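Local coordinates for enoyl-acyl carrier protein reductase (Uncultured bacterium, PDB 6KIA) that probably reduces the double bond of enoyl-acyl carrier protein intermediates in bacterial fatty acid synthesis, with bound NADH as the hydride donor, at residues V302-K314 with A392-E404. Residues are numbered along the deposited sequence; the frame is centred on the assembly and turned at random.
Sequences VELSLFPLLKALK and ALVTDVLSALVLE
Leu306 turns CG anti to its own backbone N (chi1 178°), and this carries both of its methyl groups onto helix 394-404. Leu398 places CG beside its backbone N (chi1 -63°), and the two leucines lie alongside, pointing opposite ways. Leu306 CD2 lies 3.7 Å from Leu398 CB and also touches Ser399 OG. Leu306 CD1 meets Val402 CG2 at 3.7 Å. Val402 CG2 also meets Leu309 CD2 at 3.6 Å. Leu398 forks: CD1 lies near the Phe307 backbone, and CD2 touches Leu310, whose side chain runs roughly perpendicular to that of Leu398.

The Phe307 ring receives Val394 at its edge. Phe307 CZ meets Thr395 CG2 obliquely at 3.4 Å. Leu342, Ile346 and Ile383 also touch this ring. The chain belongs to the NADP Rossmann clan, and this contact joins the 302-314 turn and helix to helix 394-404 within a largely helical part of the chain. Helix 309-314 crosses helix 394-404 at 54°, with the axes 11.7 Å apart. Leu309, Leu310 and Leu313 pack against Leu398, Leu401 and Val402, ending with Leu313 CD1 on Leu401 CD1 at 3.9 Å.

The Ser399 side chain is about 8 Å from the bound NADH. Ser399 OG donates to Thr395 O at 2.8 Å, across the carbonyl plane from Ser399 N, and is also hydrogen-bonded to Arg292 N. Glu303 rests CB on Thr395 CG2, while its carboxylate turns off to Ser380 OG and Gly301 N.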
loop_
_atom_site.group_PDB
_atom_site.type_symbol
_atom_site.label_atom_id
_atom_site.label_comp_id
_atom_site.label_asym_id
_atom_site.label_seq_id
_atom_site.Cartn_x
_atom_site.Cartn_y
_atom_site.Cartn_z
ATOM N N VAL A 302 2.560 7.163 -11.424
ATOM C CA VAL A 302 1.788 6.035 -10.912
ATOM C C VAL A 302 0.291 6.239 -11.209
ATOM O O VAL A 302 -0.452 5.287 -11.543
ATOM C CB VAL A 302 2.048 5.820 -9.383
ATOM C CG1 VAL A 302 1.456 6.944 -8.527
ATOM C CG2 VAL A 302 1.535 4.424 -8.924
ATOM N N GLU A 303 -0.128 7.495 -11.141
ATOM C CA GLU A 303 -1.538 7.836 -11.282
ATOM C C GLU A 303 -2.036 7.683 -12.734
ATOM O O GLU A 303 -3.249 7.652 -12.986
ATOM C CB GLU A 303 -1.773 9.277 -10.791
ATOM C CG GLU A 303 -1.406 10.348 -11.828
ATOM C CD GLU A 303 0.075 10.607 -12.008
ATOM O OE1 GLU A 303 0.908 10.080 -11.238
ATOM O OE2 GLU A 303 0.407 11.299 -13.004
ATOM N N LEU A 304 -1.113 7.584 -13.696
ATOM C CA LEU A 304 -1.514 7.390 -15.079
ATOM C C LEU A 304 -2.316 6.117 -15.210
ATOM O O LEU A 304 -3.220 6.033 -16.075
ATOM C CB LEU A 304 -0.290 7.340 -16.008
ATOM C CG LEU A 304 0.512 8.632 -16.062
ATOM C CD1 LEU A 304 1.667 8.417 -17.018
ATOM C CD2 LEU A 304 -0.351 9.811 -16.536
ATOM N N SER A 305 -2.029 5.151 -14.330
ATOM C CA SER A 305 -2.735 3.870 -14.400
ATOM C C SER A 305 -4.197 3.969 -13.975
ATOM O O SER A 305 -5.000 3.122 -14.335
ATOM C CB SER A 305 -2.028 2.830 -13.536
ATOM O OG SER A 305 -0.703 2.589 -14.012
ATOM N N LEU A 306 -4.542 5.029 -13.260
ATOM C CA LEU A 306 -5.846 5.122 -12.612
ATOM C C LEU A 306 -6.952 5.696 -13.513
ATOM O O LEU A 306 -8.117 5.315 -13.386
ATOM C CB LEU A 306 -5.703 5.968 -11.336
ATOM C CG LEU A 306 -6.934 6.261 -10.478
ATOM C CD1 LEU A 306 -7.545 4.967 -9.931
ATOM C CD2 LEU A 306 -6.484 7.173 -9.342
ATOM N N PHE A 307 -6.597 6.583 -14.441
ATOM C CA PHE A 307 -7.635 7.246 -15.258
ATOM C C PHE A 307 -8.620 6.316 -15.991
ATOM O O PHE A 307 -9.827 6.617 -16.046
ATOM C CB PHE A 307 -6.972 8.188 -16.269
ATOM C CG PHE A 307 -6.217 9.316 -15.630
ATOM C CD1 PHE A 307 -6.891 10.359 -15.016
ATOM C CD2 PHE A 307 -4.832 9.336 -15.652
ATOM C CE1 PHE A 307 -6.188 11.414 -14.418
ATOM C CE2 PHE A 307 -4.118 10.388 -15.078
ATOM C CZ PHE A 307 -4.783 11.429 -14.468
ATOM N N PRO A 308 -8.134 5.178 -16.539
ATOM C CA PRO A 308 -9.092 4.303 -17.226
ATOM C C PRO A 308 -10.165 3.691 -16.313
ATOM O O PRO A 308 -11.090 3.066 -16.836
ATOM C CB PRO A 308 -8.192 3.209 -17.833
ATOM C CG PRO A 308 -6.852 3.863 -17.970
ATOM C CD PRO A 308 -6.734 4.744 -16.775
ATOM N N LEU A 309 -10.067 3.872 -14.996
ATOM C CA LEU A 309 -11.181 3.469 -14.114
ATOM C C LEU A 309 -12.472 4.144 -14.573
ATOM O O LEU A 309 -13.561 3.571 -14.454
ATOM C CB LEU A 309 -10.867 3.806 -12.640
ATOM C CG LEU A 309 -11.966 3.437 -11.638
ATOM C CD1 LEU A 309 -12.107 1.901 -11.560
ATOM C CD2 LEU A 309 -11.692 4.034 -10.239
ATOM N N LEU A 310 -12.356 5.354 -15.129
ATOM C CA LEU A 310 -13.549 6.036 -15.663
ATOM C C LEU A 310 -14.275 5.184 -16.718
ATOM O O LEU A 310 -15.513 5.057 -16.718
ATOM C CB LEU A 310 -13.179 7.397 -16.245
ATOM C CG LEU A 310 -12.959 8.507 -15.217
ATOM C CD1 LEU A 310 -12.193 9.688 -15.788
ATOM C CD2 LEU A 310 -14.289 8.954 -14.614
ATOM N N LYS A 311 -13.497 4.575 -17.606
ATOM C CA LYS A 311 -14.084 3.763 -18.657
ATOM C C LYS A 311 -14.685 2.498 -18.059
ATOM O O LYS A 311 -15.756 2.048 -18.475
ATOM C CB LYS A 311 -13.018 3.436 -19.709
ATOM C CG LYS A 311 -12.592 4.645 -20.500
ATOM C CD LYS A 311 -11.640 4.266 -21.614
ATOM C CE LYS A 311 -11.307 5.458 -22.485
ATOM N NZ LYS A 311 -12.529 5.971 -23.177
ATOM N N ALA A 312 -14.060 2.004 -16.989
ATOM C CA ALA A 312 -14.563 0.813 -16.307
ATOM C C ALA A 312 -15.890 1.125 -15.655
ATOM O O ALA A 312 -16.810 0.277 -15.659
ATOM C CB ALA A 312 -13.529 0.315 -15.282
ATOM N N LEU A 313 -16.029 2.349 -15.141
ATOM C CA LEU A 313 -17.279 2.687 -14.471
ATOM C C LEU A 313 -18.409 2.604 -15.486
ATOM O O LEU A 313 -19.525 2.194 -15.149
ATOM C CB LEU A 313 -17.250 4.074 -13.841
ATOM C CG LEU A 313 -16.351 4.238 -12.622
ATOM C CD1 LEU A 313 -16.444 5.646 -12.069
ATOM C CD2 LEU A 313 -16.645 3.190 -11.548
ATOM N N LYS A 314 -18.120 2.964 -16.735
ATOM C CA LYS A 314 -19.164 2.919 -17.752
ATOM C C LYS A 314 -19.389 1.495 -18.201
ATOM O O LYS A 314 -20.534 1.063 -18.408
ATOM C CB LYS A 314 -18.771 3.800 -18.959
ATOM C CG LYS A 314 -18.910 5.282 -18.710
ATOM C CD LYS A 314 -19.073 6.026 -20.031
ATOM C CE LYS A 314 -19.747 7.370 -19.843
ATOM N NZ LYS A 314 -19.424 8.262 -20.992
ATOM N N ALA A 392 -6.756 20.320 -7.053
ATOM C CA ALA A 392 -8.027 19.639 -7.260
ATOM C C ALA A 392 -7.924 18.820 -8.542
ATOM O O ALA A 392 -8.178 19.316 -9.650
ATOM C CB ALA A 392 -9.182 20.628 -7.329
ATOM N N LEU A 393 -7.547 17.559 -8.376
ATOM C CA LEU A 393 -7.209 16.694 -9.499
ATOM C C LEU A 393 -8.242 15.616 -9.749
ATOM O O LEU A 393 -8.906 15.136 -8.822
ATOM C CB LEU A 393 -5.862 16.018 -9.242
ATOM C CG LEU A 393 -4.661 16.926 -8.999
ATOM C CD1 LEU A 393 -3.486 16.082 -8.500
ATOM C CD2 LEU A 393 -4.315 17.733 -10.262
ATOM N N VAL A 394 -8.338 15.200 -11.006
ATOM C CA VAL A 394 -9.127 14.038 -11.366
ATOM C C VAL A 394 -8.698 12.818 -10.519
ATOM O O VAL A 394 -9.539 12.024 -10.062
ATOM C CB VAL A 394 -8.985 13.735 -12.878
ATOM C CG1 VAL A 394 -9.575 12.382 -13.206
ATOM C CG2 VAL A 394 -9.702 14.830 -13.711
ATOM N N THR A 395 -7.388 12.669 -10.316
ATOM C CA THR A 395 -6.906 11.525 -9.556
ATOM C C THR A 395 -7.342 11.573 -8.094
ATOM O O THR A 395 -7.372 10.540 -7.451
ATOM C CB THR A 395 -5.379 11.375 -9.613
ATOM O OG1 THR A 395 -4.756 12.564 -9.121
ATOM C CG2 THR A 395 -4.929 11.088 -11.048
ATOM N N ASP A 396 -7.612 12.765 -7.557
ATOM C CA ASP A 396 -8.153 12.866 -6.187
ATOM C C ASP A 396 -9.532 12.169 -6.138
ATOM O O ASP A 396 -9.819 11.325 -5.252
ATOM C CB ASP A 396 -8.306 14.326 -5.716
ATOM C CG ASP A 396 -6.988 15.085 -5.638
ATOM O OD1 ASP A 396 -5.911 14.460 -5.515
ATOM O OD2 ASP A 396 -7.037 16.339 -5.667
ATOM N N VAL A 397 -10.397 12.537 -7.080
ATOM C CA VAL A 397 -11.722 11.949 -7.170
ATOM C C VAL A 397 -11.608 10.426 -7.331
ATOM O O VAL A 397 -12.250 9.646 -6.605
ATOM C CB VAL A 397 -12.535 12.552 -8.368
ATOM C CG1 VAL A 397 -13.881 11.901 -8.466
ATOM C CG2 VAL A 397 -12.691 14.063 -8.184
ATOM N N LEU A 398 -10.759 9.999 -8.266
ATOM C CA LEU A 398 -10.693 8.576 -8.578
ATOM C C LEU A 398 -10.033 7.740 -7.465
ATOM O O LEU A 398 -10.475 6.606 -7.198
ATOM C CB LEU A 398 -9.969 8.344 -9.906
ATOM C CG LEU A 398 -10.646 8.944 -11.163
ATOM C CD1 LEU A 398 -9.791 8.642 -12.390
ATOM C CD2 LEU A 398 -12.063 8.394 -11.305
ATOM N N SER A 399 -9.015 8.291 -6.808
ATOM C CA SER A 399 -8.376 7.607 -5.684
ATOM C C SER A 399 -9.395 7.413 -4.570
ATOM O O SER A 399 -9.462 6.325 -3.993
ATOM C CB SER A 399 -7.167 8.375 -5.172
ATOM O OG SER A 399 -6.123 8.423 -6.143
ATOM N N ALA A 400 -10.201 8.446 -4.277
ATOM C CA ALA A 400 -11.263 8.257 -3.263
ATOM C C ALA A 400 -12.259 7.161 -3.670
ATOM O O ALA A 400 -12.748 6.404 -2.812
ATOM C CB ALA A 400 -12.002 9.571 -2.983
ATOM N N LEU A 401 -12.591 7.082 -4.963
ATOM C CA LEU A 401 -13.486 6.003 -5.420
ATOM C C LEU A 401 -12.879 4.615 -5.190
ATOM O O LEU A 401 -13.573 3.667 -4.780
ATOM C CB LEU A 401 -13.804 6.213 -6.901
ATOM C CG LEU A 401 -14.712 7.393 -7.258
ATOM C CD1 LEU A 401 -15.194 7.240 -8.708
ATOM C CD2 LEU A 401 -15.919 7.507 -6.332
ATOM N N VAL A 402 -11.580 4.479 -5.448
ATOM C CA VAL A 402 -10.928 3.185 -5.252
ATOM C C VAL A 402 -10.894 2.812 -3.757
ATOM O O VAL A 402 -11.111 1.652 -3.421
ATOM C CB VAL A 402 -9.495 3.166 -5.856
ATOM C CG1 VAL A 402 -8.794 1.844 -5.511
ATOM C CG2 VAL A 402 -9.573 3.309 -7.368
ATOM N N LEU A 403 -10.654 3.775 -2.873
ATOM C CA LEU A 403 -10.795 3.489 -1.425
ATOM C C LEU A 403 -12.178 2.920 -1.101
ATOM O O LEU A 403 -12.330 1.849 -0.409
ATOM C CB LEU A 403 -10.560 4.765 -0.597
ATOM C CG LEU A 403 -9.183 4.998 0.011
ATOM C CD1 LEU A 403 -8.077 4.832 -0.991
ATOM C CD2 LEU A 403 -9.136 6.367 0.743
ATOM N N GLU A 404 -13.169 3.653 -1.598
ATOM C CA GLU A 404 -14.577 3.338 -1.375
ATOM C C GLU A 404 -14.955 1.946 -1.888
ATOM O O GLU A 404 -15.721 1.226 -1.235
ATOM C CB GLU A 404 -15.459 4.404 -2.050
ATOM C CG GLU A 404 -16.946 4.185 -1.916
ATOM C CD GLU A 404 -17.757 5.354 -2.468
ATOM O OE1 GLU A 404 -17.153 6.325 -2.980
ATOM O OE2 GLU A 404 -18.998 5.316 -2.365
#